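Local coordinates for L-methionine gamma-lyase (Fusobacterium nucleatum subsp. nucleatum, PDB 6LXU), which is a pyridoxal-phosphate-dependent enzyme of the Cys/Met metabolism family, present as an assembly of four copies of the chain, at residues Leu377-Gly380 / Asp386-Ala389; Arg275-Phe280 / Glu382-Ile387; Ile315-Lys320 / Lys327-Asn332. One frame throughout, in Å; residues are numbered along the deposited sequence.

Contact 1: Leu377-Gly380 / Asp386-Ala389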
loop_
_atom_site.group_PDB
_atom_site.type_symbol
_atom_site.label_atom_id
_atom_site.label_comp_id
_atom_site.label_asym_id
_atom_site.label_seq_id
_atom_site.Cartn_x
_atom_site.Cartn_y
_atom_site.Cartn_z
ATOM N N LEU A 377 13.216 -19.521 20.686
ATOM C CA LEU A 377 12.393 -19.946 19.569
ATOM C C LEU A 377 11.022 -19.268 19.631
ATOM O O LEU A 377 10.300 -19.377 20.633
ATOM C CB LEU A 377 12.230 -21.459 19.640
ATOM C CG LEU A 377 11.465 -22.133 18.514
ATOM C CD1 LEU A 377 12.227 -22.042 17.211
ATOM C CD2 LEU A 377 11.204 -23.593 18.858
ATOM N N SER A 378 10.668 -18.557 18.552
ATOM C CA SER A 378 9.305 -18.044 18.347
ATOM C C SER A 378 8.588 -19.034 17.444
ATOM O O SER A 378 8.872 -19.107 16.239
ATOM C CB SER A 378 9.352 -16.671 17.694
ATOM O OG SER A 378 8.040 -16.244 17.340
ATOM N N VAL A 379 7.704 -19.830 18.014
ATOM C CA VAL A 379 7.047 -20.878 17.257
ATOM C C VAL A 379 6.008 -20.263 16.307
ATOM O O VAL A 379 5.137 -19.503 16.744
ATOM C CB VAL A 379 6.366 -21.881 18.208
ATOM C CG1 VAL A 379 5.565 -22.929 17.446
ATOM C CG2 VAL A 379 7.402 -22.553 19.112
ATOM N N GLY A 380 6.118 -20.612 15.026
ATOM C CA GLY A 380 5.203 -20.133 13.999
ATOM C C GLY A 380 4.034 -21.063 13.768
ATOM O O GLY A 380 3.655 -21.850 14.640
ATOM N N ASP A 386 6.746 -30.607 10.665
ATOM C CA ASP A 386 7.824 -30.038 9.872
ATOM C C ASP A 386 8.775 -29.204 10.729
ATOM O O ASP A 386 9.989 -29.221 10.507
ATOM C CB ASP A 386 7.243 -29.182 8.737
ATOM C CG ASP A 386 6.375 -29.980 7.783
ATOM O OD1 ASP A 386 6.667 -31.191 7.563
ATOM O OD2 ASP A 386 5.402 -29.410 7.239
ATOM N N ILE A 387 8.238 -28.462 11.696
ATOM C CA ILE A 387 9.092 -27.696 12.592
ATOM C C ILE A 387 9.966 -28.662 13.408
ATOM O O ILE A 387 11.170 -28.460 13.520
ATOM C CB ILE A 387 8.282 -26.782 13.539
ATOM C CG1 ILE A 387 7.374 -25.804 12.754
ATOM C CG2 ILE A 387 9.227 -25.991 14.438
ATOM C CD1 ILE A 387 6.359 -25.103 13.642
ATOM N N ILE A 388 9.336 -29.694 13.957
ATOM C CA ILE A 388 10.065 -30.699 14.737
ATOM C C ILE A 388 11.089 -31.440 13.883
ATOM O O ILE A 388 12.212 -31.656 14.344
ATOM C CB ILE A 388 9.101 -31.637 15.484
ATOM C CG1 ILE A 388 8.427 -30.843 16.614
ATOM C CG2 ILE A 388 9.852 -32.843 16.061
ATOM C CD1 ILE A 388 7.328 -31.557 17.373
ATOM N N ALA A 389 10.742 -31.806 12.655
ATOM C CA ALA A 389 11.719 -32.481 11.792
ATOM C C ALA A 389 12.938 -31.603 11.549
ATOM O O ALA A 389 14.082 -32.093 11.532
ATOM C CB ALA A 389 11.074 -32.902 10.482
#
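Ile387 reaches out of helix 384-396 toward the chain as it leaves strand 374-378, and its terminal methyl does all the touching. The side chain is stretched out, CD1 lying anti to CA (chi2 168°), which carries that methyl out from the helix. There it meets Val379 and Gly380. Val379 CG1 and Ile387 CD1 stand 4.5 Å apart, a loose methyl-to-methyl approach in which the valine's CB bond is turned to one side of the helix and only its CG1 branch comes near. On the other segment's glycine the same methyl comes to the backbone: Ile387 CD1 is 4.3 Å from Gly380 O. No hydrogen bond joins the two segments, and the contact is small but buried. The CG1-CD1 arm of the isoleucine is the part that extends from helix to loop, and a compact branched valine gives it a methyl to meet. The polar backbone of the loop is served from other quarters, Gly380 O by Asn273 ND2 and Val379 O by His270 ND1. The turn from the strand thus lies between strand 314-319, its neighbour in the sheet, and helices 263-282 and 384-396.

Contact 2: Arg275-Phe280 / Glu382-Ile387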
loop_
_atom_site.group_PDB
_atom_site.type_symbol
_atom_site.label_atom_id
_atom_site.label_comp_id
_atom_site.label_asym_id
_atom_site.label_seq_id
_atom_site.Cartn_x
_atom_site.Cartn_y
_atom_site.Cartn_z
ATOM N N ARG A 275 3.240 -26.093 22.431
ATOM C CA ARG A 275 3.162 -27.103 23.493
ATOM C C ARG A 275 3.752 -28.435 23.024
ATOM O O ARG A 275 4.471 -29.112 23.784
ATOM C CB ARG A 275 1.723 -27.240 24.026
ATOM C CG ARG A 275 1.373 -26.077 24.950
ATOM C CD ARG A 275 -0.008 -26.095 25.584
ATOM N NE ARG A 275 -0.977 -25.319 24.806
ATOM C CZ ARG A 275 -1.795 -25.813 23.875
ATOM N NH1 ARG A 275 -1.780 -27.115 23.582
ATOM N NH2 ARG A 275 -2.634 -25.008 23.231
ATOM N N THR A 276 3.498 -28.810 21.774
ATOM C CA THR A 276 4.048 -30.025 21.213
ATOM C C THR A 276 5.567 -29.948 21.081
ATOM O O THR A 276 6.285 -30.918 21.377
ATOM C CB THR A 276 3.378 -30.296 19.852
ATOM O OG1 THR A 276 1.977 -30.463 20.071
ATOM C CG2 THR A 276 3.926 -31.524 19.194
ATOM N N ILE A 277 6.071 -28.794 20.672
ATOM C CA ILE A 277 7.512 -28.599 20.559
ATOM C C ILE A 277 8.178 -28.596 21.939
ATOM O O ILE A 277 9.281 -29.138 22.079
ATOM C CB ILE A 277 7.825 -27.322 19.744
ATOM C CG1 ILE A 277 7.358 -27.522 18.298
ATOM C CG2 ILE A 277 9.304 -26.971 19.775
ATOM C CD1 ILE A 277 7.204 -26.227 17.536
ATOM N N VAL A 278 7.535 -28.016 22.939
ATOM C CA VAL A 278 8.077 -28.055 24.308
ATOM C C VAL A 278 8.282 -29.500 24.762
ATOM O O VAL A 278 9.346 -29.838 25.315
ATOM C CB VAL A 278 7.168 -27.306 25.302
ATOM C CG1 VAL A 278 7.556 -27.578 26.758
ATOM C CG2 VAL A 278 7.215 -25.814 25.031
ATOM N N ASP A 279 7.292 -30.355 24.533
ATOM C CA ASP A 279 7.425 -31.754 24.934
ATOM C C ASP A 279 8.603 -32.420 24.219
ATOM O O ASP A 279 9.395 -33.141 24.862
ATOM C CB ASP A 279 6.134 -32.517 24.665
ATOM C CG ASP A 279 6.088 -33.846 25.399
ATOM O OD1 ASP A 279 6.146 -33.837 26.638
ATOM O OD2 ASP A 279 6.035 -34.883 24.730
ATOM N N PHE A 280 8.737 -32.177 22.916
ATOM C CA PHE A 280 9.857 -32.695 22.139
ATOM C C PHE A 280 11.204 -32.219 22.693
ATOM O O PHE A 280 12.122 -33.019 22.924
ATOM C CB PHE A 280 9.692 -32.286 20.666
ATOM C CG PHE A 280 10.917 -32.476 19.843
ATOM C CD1 PHE A 280 11.292 -33.748 19.422
ATOM C CD2 PHE A 280 11.721 -31.398 19.491
ATOM C CE1 PHE A 280 12.427 -33.926 18.650
ATOM C CE2 PHE A 280 12.857 -31.582 18.729
ATOM C CZ PHE A 280 13.208 -32.844 18.315
ATOM N N GLU A 382 3.653 -23.122 10.927
ATOM C CA GLU A 382 3.924 -24.253 10.054
ATOM C C GLU A 382 3.382 -25.538 10.676
ATOM O O GLU A 382 3.091 -25.602 11.884
ATOM C CB GLU A 382 5.420 -24.413 9.792
ATOM C CG GLU A 382 6.095 -23.198 9.173
ATOM C CD GLU A 382 6.728 -22.254 10.169
ATOM O OE1 GLU A 382 6.360 -22.313 11.367
ATOM O OE2 GLU A 382 7.605 -21.462 9.759
ATOM N N ASN A 383 3.234 -26.578 9.863
ATOM C CA ASN A 383 2.825 -27.867 10.425
ATOM C C ASN A 383 3.870 -28.330 11.429
ATOM O O ASN A 383 5.071 -28.279 11.164
ATOM C CB ASN A 383 2.589 -28.879 9.337
ATOM C CG ASN A 383 1.431 -28.467 8.461
ATOM O OD1 ASN A 383 1.608 -27.728 7.493
ATOM N ND2 ASN A 383 0.228 -28.881 8.838
ATOM N N VAL A 384 3.399 -28.714 12.610
ATOM C CA VAL A 384 4.315 -28.954 13.722
ATOM C C VAL A 384 5.303 -30.084 13.416
ATOM O O VAL A 384 6.451 -30.043 13.859
ATOM C CB VAL A 384 3.548 -29.196 15.034
ATOM C CG1 VAL A 384 2.863 -30.547 15.062
ATOM C CG2 VAL A 384 4.460 -29.011 16.241
ATOM N N GLU A 385 4.869 -31.064 12.625
ATOM C CA GLU A 385 5.743 -32.176 12.240
ATOM C C GLU A 385 6.946 -31.653 11.472
ATOM O O GLU A 385 8.048 -32.194 11.595
ATOM C CB GLU A 385 5.013 -33.214 11.379
ATOM C CG GLU A 385 3.828 -33.911 12.042
ATOM C CD GLU A 385 2.523 -33.119 12.068
ATOM O OE1 GLU A 385 2.443 -32.014 11.470
ATOM O OE2 GLU A 385 1.555 -33.623 12.686
ATOM N N ASP A 386 6.746 -30.607 10.665
ATOM C CA ASP A 386 7.824 -30.038 9.872
ATOM C C ASP A 386 8.775 -29.204 10.729
ATOM O O ASP A 386 9.989 -29.221 10.507
ATOM C CB ASP A 386 7.243 -29.182 8.737
ATOM C CG ASP A 386 6.375 -29.980 7.783
ATOM O OD1 ASP A 386 6.667 -31.191 7.563
ATOM O OD2 ASP A 386 5.402 -29.410 7.239
ATOM N N ILE A 387 8.238 -28.462 11.696
ATOM C CA ILE A 387 9.092 -27.696 12.592
ATOM C C ILE A 387 9.966 -28.662 13.408
ATOM O O ILE A 387 11.170 -28.460 13.520
ATOM C CB ILE A 387 8.282 -26.782 13.539
ATOM C CG1 ILE A 387 7.374 -25.804 12.754
ATOM C CG2 ILE A 387 9.227 -25.991 14.438
ATOM C CD1 ILE A 387 6.359 -25.103 13.642
#
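No ring or other flat group takes part where Thr276 and Ile277 meet Val384 and Ile387; methyls and methylenes do the work. The nearest ring, that of Phe280, starts toward the second helix but passes beyond these residues: Ile388 touches its CD1 side, and the ring of His284 meets it with planes at about 70°. Across the contact, Val384 sits beside two residues of the first helix. Its CG2, anti to the backbone N, reaches over to them and lies 3.9 Å from Ile277 CG1 and an equal 3.9 Å from Thr276 CG2. The threonine crosses it at about a right angle, whereas the isoleucine slides past it in the opposite direction. Thr276 suits this solvent-exposed border, since its methyl faces the valine while its OG1, beside its own backbone N, bonds to Lys272 O. This is helix-on-helix packing in the smaller, C-terminal part of the PLP-dependent fold, where helices 263-282 and 384-396 lie together against the five-stranded sheet. Deeper in, Ile277 CD1 presses on Ile387 CG2 at 3.7 Å, the two side chains again roughly perpendicular, and a second methyl, Ile387 CD1, lies 4.1 Å from that same Ile277 CD1. Both isoleucines are buried, and each offers both a CG2 and a CD1 methyl to its surroundings. At the start of the second helix Asn383 O accepts from Asp386 N and Ile387 N, holding its first turn. Beyond, Asp386 OD2 bonds to Thr13 OG1 and Gly10 N of the second subunit, and Glu382 OE2 to His17 NE2 there.

Contact 3: Ile315-Lys320 / Lys327-Asn332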
loop_
_atom_site.group_PDB
_atom_site.type_symbol
_atom_site.label_atom_id
_atom_site.label_comp_id
_atom_site.label_asym_id
_atom_site.label_seq_id
_atom_site.Cartn_x
_atom_site.Cartn_y
_atom_site.Cartn_z
ATOM N N ILE A 315 9.509 -20.165 23.389
ATOM C CA ILE A 315 10.218 -21.231 24.125
ATOM C C ILE A 315 11.675 -20.840 24.132
ATOM O O ILE A 315 12.222 -20.513 23.068
ATOM C CB ILE A 315 10.112 -22.602 23.437
ATOM C CG1 ILE A 315 8.659 -22.984 23.127
ATOM C CG2 ILE A 315 10.781 -23.663 24.315
ATOM C CD1 ILE A 315 8.528 -24.162 22.190
ATOM N N SER A 316 12.336 -20.894 25.282
ATOM C CA SER A 316 13.797 -20.862 25.266
ATOM C C SER A 316 14.319 -22.177 25.800
ATOM O O SER A 316 13.632 -22.888 26.533
ATOM C CB SER A 316 14.363 -19.698 26.051
ATOM O OG SER A 316 13.966 -18.485 25.453
ATOM N N PHE A 317 15.529 -22.527 25.408
ATOM C CA PHE A 317 16.084 -23.794 25.868
ATOM C C PHE A 317 17.591 -23.712 25.865
ATOM O O PHE A 317 18.190 -22.944 25.120
ATOM C CB PHE A 317 15.559 -24.984 25.046
ATOM C CG PHE A 317 15.815 -24.896 23.561
ATOM C CD1 PHE A 317 14.938 -24.213 22.711
ATOM C CD2 PHE A 317 16.904 -25.546 22.993
ATOM C CE1 PHE A 317 15.169 -24.165 21.344
ATOM C CE2 PHE A 317 17.138 -25.501 21.628
ATOM C CZ PHE A 317 16.268 -24.806 20.799
ATOM N N GLU A 318 18.201 -24.517 26.738
ATOM C CA GLU A 318 19.661 -24.569 26.878
ATOM C C GLU A 318 20.181 -25.845 26.253
ATOM O O GLU A 318 19.826 -26.944 26.681
ATOM C CB GLU A 318 20.065 -24.521 28.348
ATOM C CG GLU A 318 21.567 -24.367 28.586
ATOM C CD GLU A 318 22.083 -22.947 28.438
ATOM O OE1 GLU A 318 21.297 -21.992 28.618
ATOM O OE2 GLU A 318 23.298 -22.771 28.198
ATOM N N LEU A 319 21.019 -25.715 25.244
ATOM C CA LEU A 319 21.706 -26.860 24.681
ATOM C C LEU A 319 22.864 -27.252 25.598
ATOM O O LEU A 319 23.648 -26.396 26.008
ATOM C CB LEU A 319 22.250 -26.522 23.301
ATOM C CG LEU A 319 21.175 -26.255 22.251
ATOM C CD1 LEU A 319 21.803 -25.601 21.032
ATOM C CD2 LEU A 319 20.465 -27.542 21.887
ATOM N N LYS A 320 22.982 -28.543 25.917
ATOM C CA LYS A 320 24.051 -28.979 26.836
ATOM C C LYS A 320 25.460 -28.731 26.290
ATOM O O LYS A 320 26.416 -28.594 27.084
ATOM C CB LYS A 320 23.865 -30.441 27.245
ATOM C CG LYS A 320 24.165 -31.471 26.180
ATOM C CD LYS A 320 23.664 -32.828 26.640
ATOM C CE LYS A 320 24.232 -33.959 25.818
ATOM N NZ LYS A 320 25.576 -34.386 26.309
ATOM N N LYS A 327 25.389 -22.420 17.676
ATOM C CA LYS A 327 25.672 -22.004 16.296
ATOM C C LYS A 327 25.450 -23.150 15.311
ATOM O O LYS A 327 24.851 -22.961 14.246
ATOM C CB LYS A 327 27.100 -21.459 16.162
ATOM C CG LYS A 327 27.384 -20.240 17.015
ATOM C CD LYS A 327 28.600 -19.447 16.540
ATOM C CE LYS A 327 29.870 -20.282 16.456
ATOM N NZ LYS A 327 30.972 -19.522 15.812
ATOM N N THR A 328 25.923 -24.348 15.664
ATOM C CA THR A 328 25.761 -25.506 14.809
ATOM C C THR A 328 24.282 -25.824 14.565
ATOM O O THR A 328 23.899 -26.097 13.432
ATOM C CB THR A 328 26.513 -26.729 15.374
ATOM O OG1 THR A 328 27.919 -26.446 15.355
ATOM C CG2 THR A 328 26.238 -27.979 14.550
ATOM N N LEU A 329 23.477 -25.810 15.626
ATOM C CA LEU A 329 22.045 -26.022 15.473
ATOM C C LEU A 329 21.459 -25.021 14.478
ATOM O O LEU A 329 20.874 -25.407 13.468
ATOM C CB LEU A 329 21.305 -25.888 16.812
ATOM C CG LEU A 329 19.770 -25.948 16.708
ATOM C CD1 LEU A 329 19.309 -27.270 16.128
ATOM C CD2 LEU A 329 19.116 -25.682 18.052
ATOM N N LEU A 330 21.640 -23.737 14.762
ATOM C CA LEU A 330 20.994 -22.710 13.941
ATOM C C LEU A 330 21.482 -22.727 12.512
ATOM O O LEU A 330 20.685 -22.594 11.581
ATOM C CB LEU A 330 21.162 -21.325 14.536
ATOM C CG LEU A 330 20.044 -20.938 15.501
ATOM C CD1 LEU A 330 19.969 -21.830 16.735
ATOM C CD2 LEU A 330 20.216 -19.496 15.922
ATOM N N ASN A 331 22.787 -22.922 12.317
ATOM C CA ASN A 331 23.354 -22.923 10.962
ATOM C C ASN A 331 22.885 -24.081 10.085
ATOM O O ASN A 331 23.021 -24.015 8.862
ATOM C CB ASN A 331 24.880 -22.868 11.018
ATOM C CG ASN A 331 25.390 -21.524 11.486
ATOM O OD1 ASN A 331 24.650 -20.538 11.508
ATOM N ND2 ASN A 331 26.652 -21.473 11.888
ATOM N N ASN A 332 22.328 -25.127 10.689
ATOM C CA ASN A 332 21.802 -26.277 9.955
ATOM C C ASN A 332 20.294 -26.274 9.732
ATOM O O ASN A 332 19.782 -27.152 9.039
ATOM C CB ASN A 332 22.223 -27.570 10.656
ATOM C CG ASN A 332 23.635 -27.959 10.316
ATOM O OD1 ASN A 332 23.873 -28.535 9.257
ATOM N ND2 ASN A 332 24.575 -27.637 11.192
#
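Leu329 CD2 is the methyl through which Lys327-Asn332 meets Ile315-Lys320, and two side chains of the strand receive it. Leu319 CD1 lies 4.0 Å from it, the two leucines crossing at about a right angle. Phe317 offers the edge of its ring instead: the methyl sits close to the ring plane, 4.1 Å from both Phe317 CZ and CE2, so no face is used. The phenylalanine's CG lies between the backbone N and the carbonyl carbon (chi1 57°), which brings the ring, whose CB bond leaves to one side, round to the helix. Within the strand, Leu319 CD2 lies in the plane of the same ring, at its edge, and packs the two residues side by side. All three are buried, and leucine and phenylalanine give this helix-strand interface broad apolar surfaces. A second shell fixes the helix: Asn331 N bonds to Lys327 O, and Asn332 ND2 donates to Thr328 O at 2.8 Å, nearly straight at 172° and in its own amide plane, though tilted 26° from the carbonyl plane. On the outer side, Lys327 NZ pairs with Glu44 OE2 of the third subunit. Strand 314-319, helix 322-332 and strand 337-338, parallel to the first with 374-378 and 348-350 between, make a beta-alpha-beta crossover of the C-terminal sheet.

In the fold
All three contacts lie in the C-terminal part, around the five-stranded sheet and the helices packed on it. Contacts 1 and 2 have centres about 6 Å apart and share helix 384-396; they join through Ile277 CD1, 3.7 Å from Val379 CG1. Contact 3, about 12 Å from contact 1 and 15 Å from contact 2 between centres, links to both by Ile315: its CD1 lies 3.5 Å from Val278 CG2 and 3.7 Å from Val379 CG2, and its O is a probable hydrogen-bond partner of Leu377 N at 2.8 Å. Lys212, modified by pyridoxal phosphate, belongs to none of the segments; it follows strand 205-209 of the separate seven-stranded sheet.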